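Local coordinates for protein pyoverdine synthetase F (Pseudomonas aeruginosa PAO1, PDB 6CUL) that is a pyoverdine synthetase with a Rossmann-like alpha/beta fold built on a mixed central sheet, and binds FGD, at residues W10-A15 / Y60-E65; L66-G71 / T109-P114; L238-S243 / N257-P262. All coordinates share one frame; numbering follows the deposited sequence.

Contact 1: residues W10-A15 / Y60-E65; sequences WSLRNA and YDDDAE
D62 offers both carboxylate oxygens to the first turn of helix 12-17. OD1 takes the backbone N of L12 on its syn lone pair (2.7 Å), and OD2 takes the N of R13 (2.9 Å). A second donor, R13 NH1, reaches D62 OD2 at 2.9 Å from the opposite face of the carboxylate, 86° out of its plane. The same NH1 is bonded to D61 OD1 at 2.7 Å, so one guanidinium nitrogen bridges two acids in a salt-bridge network. D61 OD1 is likewise gripped twice: S11 OG arrives at 2.6 Å from the face opposite the arginine. R13 CG sits between its backbone N and carbonyl carbon (chi1 55°), and the chain then runs extended past D62 to lay its guanidinium edge against both acids. S11 OG also bonds to L149 N, D61 OD2 to S108 OG, and R13 NE to a citrate. Beside this polar cluster, L12 CD1 packs over one face of the Y60 ring, 3.3 Å from Y60 CD2. The buried contact lies at the C-terminal ends of the neighbouring parallel strands 6-9 and 55-60, joining the start of helix 12-17 to the loop leading into helix 67-72.

Contact 2: residues L66-G71 / T109-P114; sequences LPRDQG and TYRRYP. With FGD (N-(4-{[(2-amino-4-oxo-1,4-dihydroquinazolin-6-yl)methyl]amino}benzene-1-carbonyl)-D-glutamic acid), chain I; CIT (citric acid), chain J.
D69 and R111 form a salt bridge between the first turn of helix 67-72 and the 3-10 turn 109-111, both lying beyond neighbouring parallel strands, 55-60 and 103-105, of this Rossmann-like alpha/beta sheet. The ionic part is two-pronged. R111 NH2 meets D69 OD2 at a very short 2.5 Å, while NH1 holds OD1 more loosely at 3.2 Å, on its syn side. The two flat groups come from opposite directions with planes 31° apart. A bend in the R111 chain at chi3 (-56°) turns the guanidinium edge to the acid, and NE is held by S108 OG.

A second set of bonds surrounds the citrate, probably taken up from the crystallisation liquor. Its O6 receives three N-H groups: R68 NE, R68 NH2 (2.8 Å) and R111 NH1 (2.9 Å). The two arginines thus converge on one carboxylate oxygen, which probably offsets their like charges. A weak hydrogen bond, R68 NH2 to the carbonyl O of R111, adds to the link; acceptor and citrate both lie at the edge of the R68 guanidinium.

Van der Waals packing comes from L66. Its CD1 covers one face of the R111 guanidinium, offset toward the rim, and citrate O3 lies over the opposite face. Its other branch, CD2, touches R112 CG at 3.8 Å.

Ligand contacts come from both segments. P67, R68 and G71 belong to one FGD pocket; T109, Y110, R112, Y113 and P114 belong to a second, separate one. In the first, R68 CB packs on FGD C05, and the backbone N of R68 stands 3.0 Å from FGD O08.

Contact 3: residues L238-S243 / N257-P262; sequences LKTEIS and NNSLFP
N258 reaches from helix 248-271 to the backbone of strand 233-241, and its side chain can be traced atom by atom. CB lies 3.4 Å from the carbonyl O of K239 and 3.6 Å from T240 OG1. CG remains close to the same carbonyl, 3.4 Å from K239 O. The tip then comes nearer still, with ND2 2.8 Å from that oxygen. The torsions explain this approach: at chi2 7° OD1 is nearly eclipsed with CA, which leaves ND2 on the far side of CG, pointed at the strand.

S259, next along the helix, packs beside it. Its CB rests 3.4 Å from T240 OG1, and with OG anti to the backbone N (chi1 -165°) the hydroxyl swings toward L238, 3.5 Å from its N. That hydroxyl also makes a weak hydrogen bond to A219 N of the adjoining strand 216-223. T240 OG1, which lies near the CB atoms of both N258 and S259, is satisfied by N255 OD1, about one turn earlier in the same helix. K239 CB touches the carbonyl O of N258 at 3.6 Å, while the rest of the lysine leads away.

The helix is not regular here: residues 257-260 form a wider pi-type turn, and a kink follows at P262, whose ring nitrogen has no hydrogen to give. The axes of strand 238-241 and helix segment 257-262 approach to 6.3 Å. Their directions differ by 153°, nearly antiparallel, as in a beta-alpha unit in which the outermost strand of a mixed alpha/beta sheet is followed by a helix that folds back along it.

Contacts 1 and 2 form one continuous polar region, their centres 10 Å apart. They are joined by a salt bridge between D63 OD2 and R112 NH2 (2.9 Å), and the loop 60-65 of contact 1 runs directly into the segment 66-71 of contact 2. R13 of contact 1 and R68 and R111 of contact 2 share a single citrate, which may mark a pocket suited to anions. The modelled FGD is touched by segment 66-71, whereas the R13 side chain is about 8 Å from it. Contact 3 is remote, on the opposite side of the chain's centre, its centre 26 Å from that of contact 1 and 34 Å from that of contact 2.

Contact 1: residues W10-A15 / Y60-E65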
loop_
_atom_site.group_PDB
_atom_site.type_symbol
_atom_site.label_atom_id
_atom_site.label_comp_id
_atom_site.label_asym_id
_atom_site.label_seq_id
_atom_site.Cartn_x
_atom_site.Cartn_y
_atom_site.Cartn_z
ATOM N N TRP A 10 1.478 5.182 -4.121
ATOM C CA TRP A 10 0.276 4.435 -4.033
ATOM C C TRP A 10 -0.765 4.735 -5.151
ATOM O O TRP A 10 -0.899 5.815 -5.603
ATOM C CB TRP A 10 -0.310 4.632 -2.678
ATOM C CG TRP A 10 -0.807 5.970 -2.444
ATOM C CD1 TRP A 10 -0.515 7.072 -3.128
ATOM C CD2 TRP A 10 -1.682 6.365 -1.411
ATOM N NE1 TRP A 10 -1.141 8.118 -2.612
ATOM C CE2 TRP A 10 -1.869 7.714 -1.541
ATOM C CE3 TRP A 10 -2.282 5.708 -0.349
ATOM C CZ2 TRP A 10 -2.647 8.388 -0.721
ATOM C CZ3 TRP A 10 -3.034 6.391 0.457
ATOM C CH2 TRP A 10 -3.218 7.703 0.280
ATOM N N SER A 11 -1.501 3.760 -5.553
ATOM C CA SER A 11 -2.482 3.983 -6.531
ATOM C C SER A 11 -3.667 4.509 -5.781
ATOM O O SER A 11 -4.216 3.770 -5.061
ATOM C CB SER A 11 -2.902 2.657 -7.134
ATOM O OG SER A 11 -1.978 2.112 -7.990
ATOM N N LEU A 12 -4.131 5.712 -6.039
ATOM C CA LEU A 12 -5.272 6.248 -5.352
ATOM C C LEU A 12 -6.517 5.361 -5.435
ATOM O O LEU A 12 -7.241 5.294 -4.515
ATOM C CB LEU A 12 -5.631 7.598 -5.921
ATOM C CG LEU A 12 -4.691 8.749 -5.681
ATOM C CD1 LEU A 12 -5.199 9.997 -6.295
ATOM C CD2 LEU A 12 -4.428 8.991 -4.222
ATOM N N ARG A 13 -6.713 4.679 -6.537
ATOM C CA ARG A 13 -7.825 3.815 -6.709
ATOM C C ARG A 13 -7.856 2.689 -5.675
ATOM O O ARG A 13 -8.884 2.296 -5.304
ATOM C CB ARG A 13 -7.896 3.320 -8.143
ATOM C CG ARG A 13 -6.687 2.635 -8.731
ATOM C CD ARG A 13 -6.674 2.743 -10.236
ATOM N NE ARG A 13 -5.579 2.107 -10.881
ATOM C CZ ARG A 13 -4.347 2.513 -10.840
ATOM N NH1 ARG A 13 -4.012 3.575 -10.202
ATOM N NH2 ARG A 13 -3.456 1.842 -11.442
ATOM N N ASN A 14 -6.699 2.176 -5.304
ATOM C CA ASN A 14 -6.552 1.195 -4.295
ATOM C C ASN A 14 -6.926 1.718 -2.909
ATOM O O ASN A 14 -7.422 1.020 -2.143
ATOM C CB ASN A 14 -5.172 0.635 -4.326
ATOM C CG ASN A 14 -4.997 -0.479 -3.354
ATOM O OD1 ASN A 14 -4.302 -0.348 -2.431
ATOM N ND2 ASN A 14 -5.686 -1.535 -3.544
ATOM N N ALA A 15 -6.589 2.930 -2.606
ATOM C CA ALA A 15 -6.995 3.545 -1.392
ATOM C C ALA A 15 -8.495 3.751 -1.286
ATOM O O ALA A 15 -8.994 3.756 -0.238
ATOM C CB ALA A 15 -6.241 4.805 -1.158
ATOM N N TYR A 60 1.438 9.001 -7.092
ATOM C CA TYR A 60 0.283 8.189 -7.298
ATOM C C TYR A 60 0.219 7.935 -8.799
ATOM O O TYR A 60 0.532 8.776 -9.549
ATOM C CB TYR A 60 -0.945 8.847 -6.681
ATOM C CG TYR A 60 -1.553 9.855 -7.494
ATOM C CD1 TYR A 60 -1.095 11.135 -7.548
ATOM C CD2 TYR A 60 -2.584 9.522 -8.267
ATOM C CE1 TYR A 60 -1.704 12.027 -8.378
ATOM C CE2 TYR A 60 -3.202 10.397 -9.084
ATOM C CZ TYR A 60 -2.769 11.631 -9.127
ATOM O OH TYR A 60 -3.443 12.399 -9.961
ATOM N N ASP A 61 -0.151 6.771 -9.225
ATOM C CA ASP A 61 -0.181 6.510 -10.613
ATOM C C ASP A 61 -1.470 6.623 -11.399
ATOM O O ASP A 61 -1.435 6.405 -12.548
ATOM C CB ASP A 61 0.319 5.114 -10.832
ATOM C CG ASP A 61 -0.725 4.109 -10.680
ATOM O OD1 ASP A 61 -1.361 4.048 -9.683
ATOM O OD2 ASP A 61 -0.888 3.356 -11.553
ATOM N N ASP A 62 -2.554 7.007 -10.795
ATOM C CA ASP A 62 -3.800 7.000 -11.497
ATOM C C ASP A 62 -3.899 7.987 -12.627
ATOM O O ASP A 62 -3.248 8.973 -12.604
ATOM C CB ASP A 62 -4.910 7.272 -10.526
ATOM C CG ASP A 62 -4.761 6.548 -9.261
ATOM O OD1 ASP A 62 -3.861 6.798 -8.507
ATOM O OD2 ASP A 62 -5.574 5.727 -9.014
ATOM N N ASP A 63 -4.676 7.707 -13.638
ATOM C CA ASP A 63 -4.828 8.731 -14.640
ATOM C C ASP A 63 -6.271 9.119 -14.908
ATOM O O ASP A 63 -7.063 8.298 -15.156
ATOM C CB ASP A 63 -4.084 8.412 -15.944
ATOM C CG ASP A 63 -4.273 9.484 -16.976
ATOM O OD1 ASP A 63 -3.682 10.567 -16.956
ATOM O OD2 ASP A 63 -5.173 9.275 -17.717
ATOM N N ALA A 64 -6.532 10.379 -14.875
ATOM C CA ALA A 64 -7.839 10.885 -15.093
ATOM C C ALA A 64 -8.424 10.541 -16.466
ATOM O O ALA A 64 -9.588 10.443 -16.594
ATOM C CB ALA A 64 -7.875 12.355 -14.824
ATOM N N GLU A 65 -7.603 10.245 -17.439
ATOM C CA GLU A 65 -8.121 9.852 -18.697
ATOM C C GLU A 65 -8.486 8.392 -18.787
ATOM O O GLU A 65 -8.578 7.935 -19.871
ATOM C CB GLU A 65 -7.148 10.144 -19.776
ATOM C CG GLU A 65 -6.934 11.578 -20.053
ATOM C CD GLU A 65 -8.013 12.231 -20.866
ATOM O OE1 GLU A 65 -8.877 11.535 -21.387
ATOM O OE2 GLU A 65 -7.975 13.447 -20.973
#

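Contact 2: residues L66-G71 / T109-P114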
loop_
_atom_site.group_PDB
_atom_site.type_symbol
_atom_site.label_atom_id
_atom_site.label_comp_id
_atom_site.label_asym_id
_atom_site.label_seq_id
_atom_site.Cartn_x
_atom_site.Cartn_y
_atom_site.Cartn_z
ATOM N N LEU A 66 -8.584 7.673 -17.720
ATOM C CA LEU A 66 -8.969 6.312 -17.839
ATOM C C LEU A 66 -10.308 6.288 -17.179
ATOM O O LEU A 66 -10.389 6.593 -16.048
ATOM C CB LEU A 66 -8.002 5.393 -17.172
ATOM C CG LEU A 66 -7.043 4.680 -18.081
ATOM C CD1 LEU A 66 -6.352 3.635 -17.265
ATOM C CD2 LEU A 66 -7.691 4.034 -19.234
ATOM N N PRO A 67 -11.351 5.963 -17.913
ATOM C CA PRO A 67 -12.656 6.018 -17.299
ATOM C C PRO A 67 -12.796 5.037 -16.109
ATOM O O PRO A 67 -13.518 5.388 -15.221
ATOM C CB PRO A 67 -13.586 5.805 -18.466
ATOM C CG PRO A 67 -12.792 6.124 -19.649
ATOM C CD PRO A 67 -11.438 5.668 -19.334
ATOM N N ARG A 68 -12.182 3.859 -16.167
ATOM C CA ARG A 68 -12.151 2.917 -15.067
ATOM C C ARG A 68 -11.362 3.496 -13.867
ATOM O O ARG A 68 -11.706 3.283 -12.785
ATOM C CB ARG A 68 -11.652 1.543 -15.478
ATOM C CG ARG A 68 -10.172 1.428 -15.727
ATOM C CD ARG A 68 -9.781 0.115 -16.271
ATOM N NE ARG A 68 -8.400 0.074 -16.505
ATOM C CZ ARG A 68 -7.827 0.285 -17.652
ATOM N NH1 ARG A 68 -8.499 0.553 -18.717
ATOM N NH2 ARG A 68 -6.564 0.185 -17.708
ATOM N N ASP A 69 -10.290 4.186 -14.130
ATOM C CA ASP A 69 -9.608 4.900 -13.090
ATOM C C ASP A 69 -10.553 5.999 -12.531
ATOM O O ASP A 69 -10.463 6.314 -11.426
ATOM C CB ASP A 69 -8.247 5.488 -13.543
ATOM C CG ASP A 69 -7.107 4.537 -13.359
ATOM O OD1 ASP A 69 -7.413 3.438 -13.179
ATOM O OD2 ASP A 69 -5.953 4.878 -13.426
ATOM N N GLN A 70 -11.366 6.594 -13.341
ATOM C CA GLN A 70 -12.281 7.583 -12.835
ATOM C C GLN A 70 -13.387 7.053 -11.877
ATOM O O GLN A 70 -13.613 7.597 -10.861
ATOM C CB GLN A 70 -12.897 8.383 -14.003
ATOM C CG GLN A 70 -12.006 9.410 -14.629
ATOM C CD GLN A 70 -11.798 10.621 -13.772
ATOM O OE1 GLN A 70 -12.122 10.629 -12.625
ATOM N NE2 GLN A 70 -11.252 11.644 -14.337
ATOM N N GLY A 71 -13.993 5.961 -12.285
ATOM C CA GLY A 71 -15.024 5.288 -11.569
ATOM C C GLY A 71 -14.593 4.799 -10.253
ATOM O O GLY A 71 -15.315 4.942 -9.333
ATOM N N THR A 109 -0.345 5.545 -17.817
ATOM C CA THR A 109 -1.147 5.784 -19.005
ATOM C C THR A 109 -1.120 4.644 -20.016
ATOM O O THR A 109 -2.096 4.330 -20.578
ATOM C CB THR A 109 -0.650 6.998 -19.668
ATOM O OG1 THR A 109 0.765 6.927 -19.769
ATOM C CG2 THR A 109 -1.033 8.096 -18.867
ATOM N N TYR A 110 -0.037 3.910 -20.030
ATOM C CA TYR A 110 0.164 2.777 -20.840
ATOM C C TYR A 110 -0.948 1.811 -20.651
ATOM O O TYR A 110 -1.161 1.058 -21.517
ATOM C CB TYR A 110 1.498 2.104 -20.485
ATOM C CG TYR A 110 1.538 1.284 -19.206
ATOM C CD1 TYR A 110 1.061 0.007 -19.191
ATOM C CD2 TYR A 110 2.087 1.776 -18.052
ATOM C CE1 TYR A 110 1.098 -0.746 -18.086
ATOM C CE2 TYR A 110 2.138 1.029 -16.913
ATOM C CZ TYR A 110 1.633 -0.245 -16.941
ATOM O OH TYR A 110 1.608 -1.030 -15.850
ATOM N N ARG A 111 -1.638 1.846 -19.550
ATOM C CA ARG A 111 -2.777 1.008 -19.332
ATOM C C ARG A 111 -3.956 1.277 -20.306
ATOM O O ARG A 111 -4.746 0.440 -20.452
ATOM C CB ARG A 111 -3.201 1.041 -17.879
ATOM C CG ARG A 111 -2.328 0.298 -16.913
ATOM C CD ARG A 111 -2.822 0.414 -15.520
ATOM N NE ARG A 111 -2.965 1.773 -15.081
ATOM C CZ ARG A 111 -4.044 2.335 -14.609
ATOM N NH1 ARG A 111 -5.119 1.690 -14.481
ATOM N NH2 ARG A 111 -3.998 3.559 -14.240
ATOM N N ARG A 112 -3.989 2.414 -20.972
ATOM C CA ARG A 112 -4.999 2.740 -21.953
ATOM C C ARG A 112 -4.942 1.746 -23.082
ATOM O O ARG A 112 -5.914 1.354 -23.547
ATOM C CB ARG A 112 -4.774 4.142 -22.499
ATOM C CG ARG A 112 -4.882 5.279 -21.513
ATOM C CD ARG A 112 -4.373 6.599 -22.030
ATOM N NE ARG A 112 -4.044 7.561 -21.011
ATOM C CZ ARG A 112 -3.983 8.863 -21.187
ATOM N NH1 ARG A 112 -4.253 9.391 -22.313
ATOM N NH2 ARG A 112 -3.666 9.621 -20.218
ATOM N N TYR A 113 -3.773 1.377 -23.513
ATOM C CA TYR A 113 -3.609 0.369 -24.511
ATOM C C TYR A 113 -3.878 -1.002 -23.911
ATOM O O TYR A 113 -3.693 -1.181 -22.777
ATOM C CB TYR A 113 -2.173 0.364 -24.992
ATOM C CG TYR A 113 -1.773 1.533 -25.812
ATOM C CD1 TYR A 113 -2.111 1.609 -27.119
ATOM C CD2 TYR A 113 -1.023 2.557 -25.282
ATOM C CE1 TYR A 113 -1.742 2.684 -27.884
ATOM C CE2 TYR A 113 -0.647 3.631 -26.045
ATOM C CZ TYR A 113 -1.013 3.695 -27.358
ATOM O OH TYR A 113 -0.659 4.738 -28.136
ATOM N N PRO A 114 -4.279 -1.998 -24.699
ATOM C CA PRO A 114 -4.498 -3.364 -24.232
ATOM C C PRO A 114 -3.286 -4.029 -23.672
ATOM O O PRO A 114 -2.206 -3.633 -23.964
ATOM C CB PRO A 114 -4.942 -4.086 -25.443
ATOM C CG PRO A 114 -5.492 -3.064 -26.296
ATOM C CD PRO A 114 -5.254 -1.714 -25.725
HETATM C C13 FGD I . -14.476 -0.680 -11.621
HETATM C C15 FGD I . -15.533 1.100 -12.839
HETATM C C17 FGD I . -15.683 1.028 -10.442
HETATM C C20 FGD I . -16.683 1.624 -6.801
HETATM C C21 FGD I . -17.441 0.968 -5.833
HETATM C C22 FGD I . -18.002 1.700 -4.757
HETATM C C24 FGD I . -17.025 3.728 -5.653
HETATM C C02 FGD I . -15.330 -1.702 -17.206
HETATM C C04 FGD I . -14.291 -0.715 -16.667
HETATM C C05 FGD I . -13.999 0.407 -17.664
HETATM C C06 FGD I . -15.276 1.091 -18.157
HETATM C C07 FGD I . -15.773 2.159 -17.186
HETATM C C11 FGD I . -14.278 -0.664 -14.145
HETATM C C12 FGD I . -14.778 -0.062 -12.827
HETATM C C14 FGD I . -14.929 -0.134 -10.428
HETATM C C16 FGD I . -15.986 1.646 -11.647
HETATM C C19 FGD I . -16.076 0.832 -7.964
HETATM C C23 FGD I . -17.797 3.062 -4.669
HETATM C C25 FGD I . -16.473 3.008 -6.711
HETATM C C27 FGD I . -19.192 3.150 -2.516
HETATM C C30 FGD I . -18.837 0.982 -3.694
HETATM N N10 FGD I . -14.766 -0.143 -15.413
HETATM N N18 FGD I . -16.158 1.601 -9.192
HETATM N N26 FGD I . -18.386 3.834 -3.536
HETATM N N28 FGD I . -19.610 3.850 -1.317
HETATM N N29 FGD I . -19.402 1.722 -2.609
HETATM O O01 FGD I . -14.990 -2.883 -17.487
HETATM O O03 FGD I . -16.524 -1.334 -17.369
HETATM O O08 FGD I . -15.002 3.085 -16.820
HETATM O O09 FGD I . -16.953 2.113 -16.751
HETATM O O31 FGD I . -19.014 -0.188 -3.768
HETATM O O32 FGD I . -13.496 -1.552 -14.131
HETATM C C1 CIT J . -5.127 -5.298 -13.005
HETATM O O1 CIT J . -4.036 -5.907 -12.948
HETATM O O2 CIT J . -5.964 -5.439 -12.090
HETATM C C2 CIT J . -5.425 -4.408 -14.191
HETATM C C3 CIT J . -5.670 -2.940 -13.811
HETATM O O7 CIT J . -7.007 -2.927 -13.261
HETATM C C4 CIT J . -4.723 -2.364 -12.761
HETATM C C5 CIT J . -5.136 -0.957 -12.328
HETATM O O3 CIT J . -4.270 -0.066 -12.242
HETATM O O4 CIT J . -6.316 -0.643 -12.040
HETATM C C6 CIT J . -5.521 -2.107 -15.087
HETATM O O5 CIT J . -4.851 -2.553 -16.042
HETATM O O6 CIT J . -6.073 -0.989 -15.228
#

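Contact 3: residues L238-S243 / N257-P262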
loop_
_atom_site.group_PDB
_atom_site.type_symbol
_atom_site.label_atom_id
_atom_site.label_comp_id
_atom_site.label_asym_id
_atom_site.label_seq_id
_atom_site.Cartn_x
_atom_site.Cartn_y
_atom_site.Cartn_z
ATOM N N LEU A 238 3.053 -9.894 13.102
ATOM C CA LEU A 238 1.972 -10.794 13.043
ATOM C C LEU A 238 1.196 -10.708 14.273
ATOM O O LEU A 238 1.244 -11.557 15.059
ATOM C CB LEU A 238 2.508 -12.201 12.842
ATOM C CG LEU A 238 1.516 -13.320 12.783
ATOM C CD1 LEU A 238 0.545 -13.205 11.644
ATOM C CD2 LEU A 238 2.172 -14.682 12.813
ATOM N N LYS A 239 0.464 -9.659 14.435
ATOM C CA LYS A 239 -0.328 -9.444 15.614
ATOM C C LYS A 239 -1.856 -9.273 15.449
ATOM O O LYS A 239 -2.488 -8.705 16.271
ATOM C CB LYS A 239 0.254 -8.246 16.316
ATOM C CG LYS A 239 1.650 -8.477 16.703
ATOM C CD LYS A 239 2.176 -7.432 17.574
ATOM C CE LYS A 239 3.567 -7.740 18.035
ATOM N NZ LYS A 239 4.650 -7.560 17.062
ATOM N N THR A 240 -2.423 -9.762 14.380
ATOM C CA THR A 240 -3.819 -9.572 14.139
ATOM C C THR A 240 -4.627 -10.853 14.314
ATOM O O THR A 240 -4.575 -11.698 13.493
ATOM C CB THR A 240 -4.004 -9.030 12.738
ATOM O OG1 THR A 240 -2.994 -8.095 12.436
ATOM C CG2 THR A 240 -5.286 -8.354 12.642
ATOM N N GLU A 241 -5.346 -10.987 15.425
ATOM C CA GLU A 241 -6.143 -12.160 15.667
ATOM C C GLU A 241 -7.287 -12.098 14.702
ATOM O O GLU A 241 -7.745 -11.056 14.364
ATOM C CB GLU A 241 -6.627 -12.246 17.102
ATOM C CG GLU A 241 -6.767 -13.662 17.666
ATOM C CD GLU A 241 -7.642 -13.803 18.915
ATOM O OE1 GLU A 241 -8.846 -13.850 18.815
ATOM O OE2 GLU A 241 -7.126 -13.973 19.997
ATOM N N ILE A 242 -7.724 -13.221 14.221
ATOM C CA ILE A 242 -8.767 -13.207 13.266
ATOM C C ILE A 242 -9.962 -13.930 13.797
ATOM O O ILE A 242 -9.798 -14.961 14.282
ATOM C CB ILE A 242 -8.300 -13.908 12.008
ATOM C CG1 ILE A 242 -6.962 -13.372 11.580
ATOM C CG2 ILE A 242 -9.307 -13.746 10.905
ATOM C CD1 ILE A 242 -6.600 -13.728 10.170
ATOM N N SER A 243 -11.153 -13.392 13.678
ATOM C CA SER A 243 -12.354 -14.067 14.178
ATOM C C SER A 243 -13.283 -14.565 13.088
ATOM O O SER A 243 -13.486 -13.878 12.153
ATOM C CB SER A 243 -13.129 -13.191 15.132
ATOM O OG SER A 243 -14.348 -13.755 15.519
ATOM N N ASN A 257 -4.291 -1.566 11.845
ATOM C CA ASN A 257 -3.997 -1.107 13.188
ATOM C C ASN A 257 -3.162 -2.076 14.110
ATOM O O ASN A 257 -2.408 -1.628 14.888
ATOM C CB ASN A 257 -5.255 -0.470 13.823
ATOM C CG ASN A 257 -5.827 0.754 13.007
ATOM O OD1 ASN A 257 -5.662 1.882 13.363
ATOM N ND2 ASN A 257 -6.504 0.498 11.990
ATOM N N ASN A 258 -3.342 -3.388 14.019
ATOM C CA ASN A 258 -2.563 -4.345 14.824
ATOM C C ASN A 258 -1.192 -4.723 14.316
ATOM O O ASN A 258 -0.330 -4.935 15.057
ATOM C CB ASN A 258 -3.340 -5.627 15.097
ATOM C CG ASN A 258 -3.935 -5.685 16.482
ATOM O OD1 ASN A 258 -3.900 -4.738 17.209
ATOM N ND2 ASN A 258 -4.477 -6.818 16.833
ATOM N N SER A 259 -1.031 -4.852 13.038
ATOM C CA SER A 259 0.217 -5.193 12.500
ATOM C C SER A 259 0.864 -4.346 11.434
ATOM O O SER A 259 1.995 -4.371 11.337
ATOM C CB SER A 259 0.082 -6.611 11.990
ATOM O OG SER A 259 1.301 -7.162 11.755
ATOM N N LEU A 260 0.096 -3.715 10.570
ATOM C CA LEU A 260 0.614 -2.930 9.465
ATOM C C LEU A 260 1.268 -1.604 9.738
ATOM O O LEU A 260 2.280 -1.328 9.212
ATOM C CB LEU A 260 -0.441 -2.794 8.377
ATOM C CG LEU A 260 0.058 -2.310 7.024
ATOM C CD1 LEU A 260 -0.527 -3.137 5.898
ATOM C CD2 LEU A 260 -0.152 -0.843 6.797
ATOM N N PHE A 261 0.660 -0.782 10.527
ATOM C CA PHE A 261 1.276 0.434 10.823
ATOM C C PHE A 261 2.593 0.143 11.586
ATOM O O PHE A 261 3.589 0.695 11.291
ATOM C CB PHE A 261 0.294 1.413 11.492
ATOM C CG PHE A 261 -0.874 1.772 10.640
ATOM C CD1 PHE A 261 -0.800 1.666 9.292
ATOM C CD2 PHE A 261 -2.029 2.172 11.182
ATOM C CE1 PHE A 261 -1.838 1.972 8.515
ATOM C CE2 PHE A 261 -3.088 2.473 10.409
ATOM C CZ PHE A 261 -2.988 2.390 9.066
ATOM N N PRO A 262 2.561 -0.796 12.520
ATOM C CA PRO A 262 3.786 -1.122 13.236
ATOM C C PRO A 262 4.881 -1.685 12.365
ATOM O O PRO A 262 5.994 -1.278 12.510
ATOM C CB PRO A 262 3.331 -2.129 14.267
ATOM C CG PRO A 262 1.889 -1.926 14.384
ATOM C CD PRO A 262 1.410 -1.509 13.063
#